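Local structure of 433aa long hypothetical phosphoribosylglycinamide formyl transferase (Pyrococcus horikoshii, 2CZG) at residues Ser356-Gly361 against Glu412-Ser417; Leu25-Leu30 against Ala52-Met57; Thr345-Ala350 against Leu387-Ala392; Leu214-Phe219 against Leu273-Val278. The protein is of unconfirmed function but belongs to the ATP-grasp superfamily, combining a preATP-grasp domain, an ATP-grasp domain and a PurT-type C-terminal domain. All coordinates share one frame; numbering follows the deposited sequence.

Contact 1 (Ser356-Gly361 against Glu412-Ser417); sequences SPRFRG and ELRTRS. With SO4 (sulfate ion), chain D.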
# COMPACT_ATOMS: atom_id res chain seq x y z
N SER A 356 20.69 10.72 8.99
CA SER A 356 19.40 11.44 9.09
C SER A 356 19.03 12.30 7.88
O SER A 356 18.92 13.52 7.98
CB SER A 356 19.40 12.33 10.34
OG SER A 356 20.16 11.75 11.39
N PRO A 357 18.81 11.67 6.73
CA PRO A 357 18.46 12.48 5.56
C PRO A 357 17.15 13.22 5.79
O PRO A 357 16.33 12.81 6.60
CB PRO A 357 18.33 11.45 4.44
CG PRO A 357 19.19 10.27 4.93
CD PRO A 357 18.84 10.23 6.39
N ARG A 358 16.97 14.34 5.08
CA ARG A 358 15.70 15.07 5.15
C ARG A 358 15.45 15.61 3.76
O ARG A 358 16.39 15.86 2.99
CB ARG A 358 15.69 16.16 6.24
CG ARG A 358 16.66 17.29 6.11
CD ARG A 358 16.47 18.25 7.29
NE ARG A 358 16.82 17.66 8.58
CZ ARG A 358 16.44 18.15 9.76
NH1 ARG A 358 15.69 19.24 9.83
NH2 ARG A 358 16.83 17.56 10.89
N PHE A 359 14.17 15.76 3.42
CA PHE A 359 13.75 16.21 2.10
C PHE A 359 12.88 17.47 2.18
O PHE A 359 12.06 17.59 3.09
CB PHE A 359 12.95 15.08 1.41
CG PHE A 359 13.55 13.70 1.59
CD1 PHE A 359 13.47 13.05 2.82
CD2 PHE A 359 14.25 13.08 0.56
CE1 PHE A 359 14.09 11.81 3.02
CE2 PHE A 359 14.88 11.83 0.75
CZ PHE A 359 14.80 11.19 1.98
N ARG A 360 13.06 18.40 1.24
CA ARG A 360 12.27 19.63 1.19
C ARG A 360 11.72 19.82 -0.23
O ARG A 360 12.10 19.09 -1.15
CB ARG A 360 13.10 20.86 1.57
CG ARG A 360 14.31 21.02 0.66
CD ARG A 360 14.72 22.45 0.43
NE ARG A 360 15.06 23.18 1.65
CZ ARG A 360 16.01 24.10 1.71
NH1 ARG A 360 16.73 24.38 0.63
NH2 ARG A 360 16.24 24.75 2.85
N GLY A 361 10.84 20.80 -0.40
CA GLY A 361 10.25 21.05 -1.70
C GLY A 361 8.98 20.22 -1.84
O GLY A 361 8.46 20.04 -2.94
N GLU A 412 14.66 18.45 -2.79
CA GLU A 412 16.06 18.63 -2.39
C GLU A 412 16.34 17.80 -1.15
O GLU A 412 15.48 17.68 -0.27
CB GLU A 412 16.38 20.10 -2.09
CG GLU A 412 15.99 21.06 -3.20
CD GLU A 412 16.69 22.41 -3.09
OE1 GLU A 412 16.74 23.00 -1.98
OE2 GLU A 412 17.18 22.88 -4.14
N LEU A 413 17.55 17.25 -1.08
CA LEU A 413 17.96 16.40 0.03
C LEU A 413 19.09 17.04 0.82
O LEU A 413 19.91 17.79 0.29
CB LEU A 413 18.46 15.04 -0.47
CG LEU A 413 17.81 14.38 -1.69
CD1 LEU A 413 18.45 13.04 -1.94
CD2 LEU A 413 16.33 14.23 -1.48
N ARG A 414 19.13 16.69 2.08
CA ARG A 414 20.13 17.19 2.99
C ARG A 414 20.41 16.06 3.97
O ARG A 414 19.57 15.17 4.18
CB ARG A 414 19.56 18.39 3.73
CG ARG A 414 20.56 19.37 4.18
CD ARG A 414 20.71 19.33 5.65
NE ARG A 414 19.69 20.08 6.36
CZ ARG A 414 19.60 20.08 7.68
NH1 ARG A 414 20.47 19.36 8.37
NH2 ARG A 414 18.67 20.79 8.31
N THR A 415 21.57 16.13 4.59
CA THR A 415 22.00 15.15 5.58
C THR A 415 22.29 15.98 6.85
O THR A 415 22.23 17.21 6.81
CB THR A 415 23.25 14.43 5.03
OG1 THR A 415 23.01 13.02 5.02
CG2 THR A 415 24.46 14.74 5.83
N ARG A 416 22.59 15.31 7.97
CA ARG A 416 22.89 15.98 9.24
C ARG A 416 24.14 16.83 9.10
O ARG A 416 24.25 17.89 9.71
CB ARG A 416 23.19 14.96 10.35
CG ARG A 416 22.15 14.86 11.45
CD ARG A 416 22.71 14.07 12.65
NE ARG A 416 23.50 14.95 13.51
CZ ARG A 416 22.99 15.79 14.40
NH1 ARG A 416 21.68 15.87 14.57
NH2 ARG A 416 23.80 16.57 15.09
N SER A 417 25.08 16.32 8.31
CA SER A 417 26.35 16.99 8.09
C SER A 417 26.58 17.46 6.65
O SER A 417 27.69 17.32 6.14
CB SER A 417 27.49 16.06 8.49
OG SER A 417 27.54 14.97 7.58
S SO4 D . 17.35 23.84 7.59
O1 SO4 D . 17.33 23.61 9.05
O2 SO4 D . 18.75 23.92 7.12
O3 SO4 D . 16.68 22.72 6.91
O4 SO4 D . 16.63 25.09 7.29
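The carbonyl oxygen of Arg414 is gripped twice from the facing strand: Arg358 N donates a hydrogen bond to Arg414 O at 2.9 Å, and the CA-H of Pro357 adds a contact at 3.2 Å between Pro357 CA and Arg414 O. Antiparallel hydrogen-bonded pairs at Arg358-Arg414 and Arg360-Glu412 join the short strands 358-360 and 412-414, with the non-hydrogen-bonded pair Phe359-Leu413 between them on the other, apolar face. On the charged face Arg358 and Arg414 run side by side in the same direction. Their guanidinium groups are stacked, centres 4.2 Å apart and planes inclined by 17°, with Arg414 NH2 over one face of the Arg358 group. Bends at chi2 (-109°) and chi3 fold Arg414 back over its neighbour, and its NH2 also donates an almost straight bond of 3.1 Å to O3 of a sulfate ion, while Arg414 NH1 bonds to Thr415 O at 3.2 Å. At the next hydrogen-bonded pair, Arg360 NH1 forms a salt bridge of 3.0 Å to Glu412 OE1, the carboxylate lying nearly coplanar with the guanidinium. Arg360 also makes a cation-pi contact with Trp420, and strand 358-360 continues into a sheet with the second subunit. The sulfate, probably from the crystallisation liquor, probably offsets part of the positive charge of the two stacked arginines beside this subunit interface.

Contact 2 (Leu25-Leu30 against Ala52-Met57); sequences LGSGEL and ANAPAM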
# COMPACT_ATOMS: atom_id res chain seq x y z
N LEU A 25 16.21 -11.74 2.57
CA LEU A 25 17.66 -11.60 2.65
C LEU A 25 17.94 -10.39 1.78
O LEU A 25 18.09 -10.50 0.56
CB LEU A 25 18.36 -12.86 2.11
CG LEU A 25 18.02 -14.18 2.83
CD1 LEU A 25 18.79 -15.34 2.19
CD2 LEU A 25 18.37 -14.07 4.30
N GLY A 26 18.00 -9.23 2.42
CA GLY A 26 18.20 -7.96 1.74
C GLY A 26 16.96 -7.18 2.13
O GLY A 26 15.83 -7.64 1.90
N SER A 27 17.14 -5.99 2.72
CA SER A 27 16.00 -5.22 3.19
C SER A 27 15.85 -3.82 2.65
O SER A 27 15.44 -2.89 3.39
CB SER A 27 16.04 -5.16 4.72
OG SER A 27 16.06 -6.45 5.30
N GLY A 28 16.17 -3.66 1.36
CA GLY A 28 16.08 -2.38 0.68
C GLY A 28 14.65 -2.06 0.31
O GLY A 28 13.74 -2.74 0.76
N GLU A 29 14.47 -1.05 -0.52
CA GLU A 29 13.14 -0.60 -0.93
C GLU A 29 12.25 -1.68 -1.56
O GLU A 29 11.02 -1.60 -1.48
CB GLU A 29 13.24 0.60 -1.89
CG GLU A 29 14.15 0.35 -3.10
CD GLU A 29 15.60 0.72 -2.83
OE1 GLU A 29 16.09 0.42 -1.72
OE2 GLU A 29 16.25 1.32 -3.72
N LEU A 30 12.86 -2.68 -2.21
CA LEU A 30 12.08 -3.76 -2.83
C LEU A 30 11.60 -4.72 -1.74
O LEU A 30 10.44 -5.10 -1.72
CB LEU A 30 12.93 -4.50 -3.87
CG LEU A 30 13.63 -3.61 -4.90
CD1 LEU A 30 14.40 -4.47 -5.86
CD2 LEU A 30 12.62 -2.77 -5.66
N ALA A 52 21.38 -1.98 10.40
CA ALA A 52 20.10 -1.91 11.12
C ALA A 52 19.13 -0.87 10.57
O ALA A 52 19.52 0.08 9.90
CB ALA A 52 20.37 -1.64 12.62
N ASN A 53 17.84 -1.08 10.85
CA ASN A 53 16.78 -0.19 10.39
C ASN A 53 16.76 -0.01 8.88
O ASN A 53 16.46 1.07 8.34
CB ASN A 53 16.90 1.17 11.08
CG ASN A 53 16.67 1.08 12.59
OD1 ASN A 53 17.36 1.74 13.37
ND2 ASN A 53 15.70 0.28 13.00
N ALA A 54 17.09 -1.08 8.17
CA ALA A 54 17.02 -1.02 6.72
C ALA A 54 15.52 -0.87 6.41
O ALA A 54 14.65 -1.26 7.21
CB ALA A 54 17.58 -2.30 6.12
N PRO A 55 15.18 -0.29 5.27
CA PRO A 55 13.76 -0.12 4.93
C PRO A 55 12.80 -1.26 5.26
O PRO A 55 11.79 -1.05 5.94
CB PRO A 55 13.80 0.20 3.45
CG PRO A 55 15.04 1.03 3.35
CD PRO A 55 16.04 0.24 4.19
N ALA A 56 13.07 -2.47 4.78
CA ALA A 56 12.14 -3.57 5.02
C ALA A 56 12.07 -3.94 6.48
O ALA A 56 11.07 -4.46 6.95
CB ALA A 56 12.49 -4.81 4.21
N MET A 57 13.13 -3.67 7.21
CA MET A 57 12.96 -4.08 8.58
C MET A 57 12.29 -3.09 9.50
O MET A 57 11.99 -3.43 10.64
CB MET A 57 14.28 -4.62 9.12
CG MET A 57 15.29 -3.65 9.48
SD MET A 57 17.05 -4.41 9.68
CE MET A 57 17.29 -5.26 8.54
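Ser27 reaches toward Ala54 and Ala56 through its CB, which fits between two methyl groups, 3.5 Å from Ala54 CB and 3.6 Å from Ala56 CB. With OG anti to the carbonyl carbon (chi1 -57°), the hydroxyl is carried past the methyl of Ala56 to the end of Met57, where Ser27 OG and Met57 CE are 3.7 Å apart. That is a packing contact; the polar partner of the hydroxyl is the backbone oxygen of Val48. The carbonyl of the same residue makes the backbone link, since Ala56 N donates a nearly straight hydrogen bond of 2.8 Å to Ser27 O. The ring of Pro55 closes over this oxygen, with Pro55 CD 3.3 Å from Ser27 O, and its CB lies against the backbone of Gly28. Met57 SD in turn receives a weak hydrogen bond from Ala54 N. Gly26 and Gly28 fit a glycine-rich strand-turn-helix pattern of Rossmann type, in keeping with the preATP-grasp family. The turn leads from strand 21-25 into helix 29-40, while the short helix 55-59 packs beside it, just beyond the end of the adjacent parallel strand 44-49, whose Ala47 touches both Ser27 and Met57.

Contact 3 (Thr345-Ala350 against Leu387-Ala392); sequences THVIKA and LGIALA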
# COMPACT_ATOMS: atom_id res chain seq x y z
N THR A 345 7.90 6.10 -12.90
CA THR A 345 8.59 6.48 -11.68
C THR A 345 9.85 7.22 -12.07
O THR A 345 10.29 7.17 -13.22
CB THR A 345 9.08 5.28 -10.86
OG1 THR A 345 10.15 4.66 -11.58
CG2 THR A 345 7.97 4.26 -10.62
N HIS A 346 10.44 7.90 -11.09
CA HIS A 346 11.70 8.60 -11.28
C HIS A 346 12.37 8.53 -9.91
O HIS A 346 11.73 8.79 -8.88
CB HIS A 346 11.49 10.06 -11.70
CG HIS A 346 12.74 10.70 -12.21
ND1 HIS A 346 13.06 10.75 -13.55
CD2 HIS A 346 13.80 11.25 -11.56
CE1 HIS A 346 14.25 11.30 -13.71
NE2 HIS A 346 14.72 11.61 -12.51
N VAL A 347 13.65 8.17 -9.90
CA VAL A 347 14.40 8.05 -8.67
C VAL A 347 14.73 9.39 -8.01
O VAL A 347 14.74 10.43 -8.66
CB VAL A 347 15.73 7.29 -8.91
CG1 VAL A 347 15.44 5.88 -9.42
CG2 VAL A 347 16.60 8.06 -9.91
N ILE A 348 14.96 9.34 -6.70
CA ILE A 348 15.35 10.49 -5.91
C ILE A 348 16.68 10.00 -5.35
O ILE A 348 16.70 9.21 -4.40
CB ILE A 348 14.35 10.75 -4.76
CG1 ILE A 348 12.95 11.02 -5.34
CG2 ILE A 348 14.81 11.94 -3.94
CD1 ILE A 348 11.87 11.29 -4.28
N LYS A 349 17.77 10.44 -5.98
CA LYS A 349 19.14 10.05 -5.62
C LYS A 349 19.83 11.07 -4.74
O LYS A 349 19.65 12.27 -4.89
CB LYS A 349 19.99 9.87 -6.87
CG LYS A 349 19.51 8.80 -7.83
CD LYS A 349 20.30 7.51 -7.66
CE LYS A 349 21.72 7.69 -8.15
NZ LYS A 349 21.76 8.01 -9.60
N ALA A 350 20.66 10.59 -3.82
CA ALA A 350 21.39 11.48 -2.94
C ALA A 350 22.68 11.92 -3.61
O ALA A 350 23.32 11.14 -4.32
CB ALA A 350 21.71 10.78 -1.62
N LEU A 387 17.22 7.18 -2.51
CA LEU A 387 16.55 7.48 -1.25
C LEU A 387 15.01 7.46 -1.27
O LEU A 387 14.37 7.53 -0.22
CB LEU A 387 17.04 8.83 -0.74
CG LEU A 387 18.40 8.88 -0.07
CD1 LEU A 387 18.39 10.03 0.96
CD2 LEU A 387 18.68 7.55 0.63
N GLY A 388 14.46 7.35 -2.47
CA GLY A 388 13.02 7.29 -2.68
C GLY A 388 12.72 7.37 -4.17
O GLY A 388 13.62 7.30 -4.99
N ILE A 389 11.44 7.50 -4.52
CA ILE A 389 11.04 7.64 -5.92
C ILE A 389 9.80 8.52 -5.99
O ILE A 389 9.09 8.68 -5.00
CB ILE A 389 10.59 6.30 -6.60
CG1 ILE A 389 9.56 5.61 -5.71
CG2 ILE A 389 11.79 5.42 -6.93
CD1 ILE A 389 8.83 4.46 -6.39
N ALA A 390 9.57 9.08 -7.17
CA ALA A 390 8.37 9.87 -7.40
C ALA A 390 7.59 8.87 -8.24
O ALA A 390 8.18 8.15 -9.05
CB ALA A 390 8.68 11.12 -8.22
N LEU A 391 6.28 8.82 -8.02
CA LEU A 391 5.36 7.92 -8.72
C LEU A 391 4.31 8.81 -9.36
O LEU A 391 3.80 9.73 -8.71
CB LEU A 391 4.65 7.01 -7.70
CG LEU A 391 4.92 5.52 -7.59
CD1 LEU A 391 4.05 4.94 -6.47
CD2 LEU A 391 4.61 4.82 -8.92
N ALA A 392 3.97 8.54 -10.62
CA ALA A 392 2.97 9.31 -11.34
C ALA A 392 2.15 8.42 -12.29
O ALA A 392 2.65 7.41 -12.81
CB ALA A 392 3.65 10.44 -12.13
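His346 and Ala390 form a hydrogen-bonded pair of two antiparallel strands: Ala390 N donates to His346 O at 2.8 Å, and His346 N returns a bond of 3.1 Å to Ala390 O. The next residues toward Ile348 bring a change of register. A bond of 2.8 Å runs from Leu387 N to Ile348 O, and Gly388 N gives a weak one to the same oxygen, so that two residues of one strand face Ile348 in a classic beta bulge; Ile348 N also bonds to Gly388 O. Ile348 covers the glycine with its side chain: CB approaches Gly388 O to 3.5 Å, and CD1, at the end of an extended chain (chi2 180°), lies 3.8 Å from Ile389 N. On the other face, Thr345 and Leu391 point the same way, Thr345 CG2 meeting Leu391 CD2 at 3.8 Å, and Ile389 CG2 rests beside the backbone of Val347. At the bulge, Leu387 CG touches Ala350 CB. Outside the pair of strands, Thr345 OG1 is hydrogen-bonded to the hydroxyls of Tyr242 and Ser245, and the His346 ring meets those of His243 and His409, the latter edge-to-face. Both strands fall in the PurT-type C-terminal family region. Strand 343-349 thus lies between 242-247 and 386-393, antiparallel to both, and 386-393 is flanked in turn by 371-375. Helix 397-409 covers the face carrying His346 and Ala390, whereas Ile389 and Leu391 pack on Arg374 of strand 371-375.

Contact 4 (Leu214-Phe219 against Leu273-Val278); sequences LAVRHF and LGIFGV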
# COMPACT_ATOMS: atom_id res chain seq x y z
N LEU A 214 8.26 -8.49 -16.52
CA LEU A 214 8.09 -9.01 -15.16
C LEU A 214 7.30 -10.32 -15.08
O LEU A 214 6.31 -10.44 -14.35
CB LEU A 214 7.43 -7.93 -14.29
CG LEU A 214 8.31 -6.68 -14.14
CD1 LEU A 214 7.47 -5.49 -13.66
CD2 LEU A 214 9.47 -6.98 -13.18
N ALA A 215 7.78 -11.31 -15.83
CA ALA A 215 7.13 -12.61 -15.89
C ALA A 215 7.09 -13.27 -14.51
O ALA A 215 8.09 -13.29 -13.80
CB ALA A 215 7.85 -13.50 -16.89
N VAL A 216 5.93 -13.83 -14.15
CA VAL A 216 5.79 -14.50 -12.86
C VAL A 216 5.41 -15.96 -13.00
O VAL A 216 4.44 -16.29 -13.69
CB VAL A 216 4.69 -13.87 -11.98
CG1 VAL A 216 4.97 -14.22 -10.52
CG2 VAL A 216 4.61 -12.39 -12.19
N ARG A 217 6.16 -16.82 -12.32
CA ARG A 217 5.87 -18.25 -12.33
C ARG A 217 5.12 -18.56 -11.03
O ARG A 217 5.63 -18.34 -9.93
CB ARG A 217 7.18 -19.05 -12.41
CG ARG A 217 7.84 -19.05 -13.81
CD ARG A 217 9.16 -19.80 -13.83
NE ARG A 217 9.05 -21.19 -13.38
CZ ARG A 217 8.66 -22.22 -14.14
NH1 ARG A 217 8.35 -22.04 -15.42
NH2 ARG A 217 8.61 -23.44 -13.62
N HIS A 218 3.90 -19.05 -11.17
CA HIS A 218 3.08 -19.37 -10.01
C HIS A 218 2.15 -20.55 -10.33
O HIS A 218 2.05 -20.99 -11.48
CB HIS A 218 2.25 -18.17 -9.64
CG HIS A 218 1.31 -17.74 -10.73
ND1 HIS A 218 -0.01 -18.15 -10.78
CD2 HIS A 218 1.51 -16.97 -11.82
CE1 HIS A 218 -0.58 -17.65 -11.85
NE2 HIS A 218 0.31 -16.93 -12.51
N PHE A 219 1.46 -21.03 -9.31
CA PHE A 219 0.53 -22.14 -9.46
C PHE A 219 -0.84 -21.71 -9.98
O PHE A 219 -1.31 -20.60 -9.68
CB PHE A 219 0.30 -22.83 -8.13
CG PHE A 219 1.50 -23.56 -7.61
CD1 PHE A 219 2.15 -24.51 -8.39
CD2 PHE A 219 1.93 -23.35 -6.30
CE1 PHE A 219 3.21 -25.25 -7.86
CE2 PHE A 219 2.99 -24.09 -5.77
CZ PHE A 219 3.63 -25.04 -6.54
N LEU A 273 9.42 -20.70 -8.53
CA LEU A 273 8.28 -19.80 -8.33
C LEU A 273 8.79 -18.39 -8.02
O LEU A 273 9.77 -18.22 -7.29
CB LEU A 273 7.43 -20.29 -7.15
CG LEU A 273 6.82 -21.69 -7.19
CD1 LEU A 273 6.06 -21.98 -5.90
CD2 LEU A 273 5.90 -21.79 -8.40
N GLY A 274 8.13 -17.38 -8.58
CA GLY A 274 8.53 -16.01 -8.33
C GLY A 274 8.46 -15.14 -9.56
O GLY A 274 8.26 -15.63 -10.68
N ILE A 275 8.62 -13.83 -9.37
CA ILE A 275 8.58 -12.89 -10.47
C ILE A 275 10.01 -12.74 -10.99
O ILE A 275 10.97 -12.83 -10.22
CB ILE A 275 7.99 -11.50 -10.01
CG1 ILE A 275 7.27 -10.83 -11.17
CG2 ILE A 275 9.10 -10.59 -9.51
CD1 ILE A 275 6.60 -9.54 -10.82
N PHE A 276 10.17 -12.53 -12.30
CA PHE A 276 11.49 -12.37 -12.89
C PHE A 276 11.57 -11.03 -13.59
O PHE A 276 10.58 -10.51 -14.07
CB PHE A 276 11.78 -13.47 -13.92
CG PHE A 276 11.94 -14.84 -13.33
CD1 PHE A 276 10.84 -15.56 -12.89
CD2 PHE A 276 13.20 -15.41 -13.21
CE1 PHE A 276 10.99 -16.83 -12.33
CE2 PHE A 276 13.37 -16.67 -12.66
CZ PHE A 276 12.26 -17.38 -12.22
N GLY A 277 12.77 -10.47 -13.64
CA GLY A 277 12.97 -9.21 -14.33
C GLY A 277 13.77 -9.55 -15.57
O GLY A 277 15.00 -9.55 -15.54
N VAL A 278 13.08 -9.88 -16.66
CA VAL A 278 13.78 -10.23 -17.89
C VAL A 278 14.04 -8.96 -18.65
O VAL A 278 13.11 -8.24 -19.03
CB VAL A 278 12.98 -11.21 -18.74
CG1 VAL A 278 13.84 -11.71 -19.89
CG2 VAL A 278 12.51 -12.37 -17.89
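Backbone hydrogen bonds pair Ala215 and Arg217 with Phe276 and Gly274. Phe276 N donates to Ala215 O at 2.7 Å; Arg217 N donates to Gly274 O at 2.9 Å, and Gly274 N completes the pair with Arg217 O at 3.0 Å. Weaker CA-H contacts run alongside, among them one of 3.1 Å from Leu214 CA to Phe276 O. The apolar contacts centre on Val216 and Ile275, the non-hydrogen-bonded pair whose CA atoms come within 4.0 Å. Their side chains meet at a slant, Val216 CG2 lying 3.7 Å from Ile275 CD1, while Ile275 CD1 also packs on Leu214 CB. Farther along, Leu273 and Phe219 cross at about a right angle, with Leu273 CD1 touching Phe219 CE2 at 3.7 Å. Aromatic and charged groups meet on the opposite face from Val216. Ala215 O sits at the rim of the Phe276 ring, in its plane, and the aliphatic part of Arg217 reaches the ring obliquely, Arg217 CD being 3.8 Å from Phe276 CE1. A bend at chi3 (57°) then turns the guanidinium steeply against the ring, at 78° between planes, and Arg217 NE is hydrogen-bonded to Gly272 O. Helix 253-270 packs on Arg217 and Phe276, and helix 313-322 on Val216 and Ile275. This antiparallel pair within a mixed sheet, enclosed between helices on its two faces, belongs to the alpha+beta architecture of an ATP-grasp domain.

How the contacts relate
Along the chain, contact 2 comes first, in the preATP-grasp region, followed by contact 4 in the ATP-grasp region; contacts 3 and 1 interlock near the C-terminus, their segments alternating. Contacts 1 and 3 touch, with Leu413 packed on Ile348 and Ala350, and Pro357 packed on Leu387, their centres about 14 Å apart. The small sheet at the subunit interface is therefore joined to the larger mixed sheet. Contacts 3 and 4 belong to that mixed sheet, which runs from the ATP-grasp region into the C-terminal one, yet their centres are about 24 Å apart. Contact 2, on a separate parallel sheet, has its nearest atoms about 6 Å from contact 3 and 9 Å from contact 4.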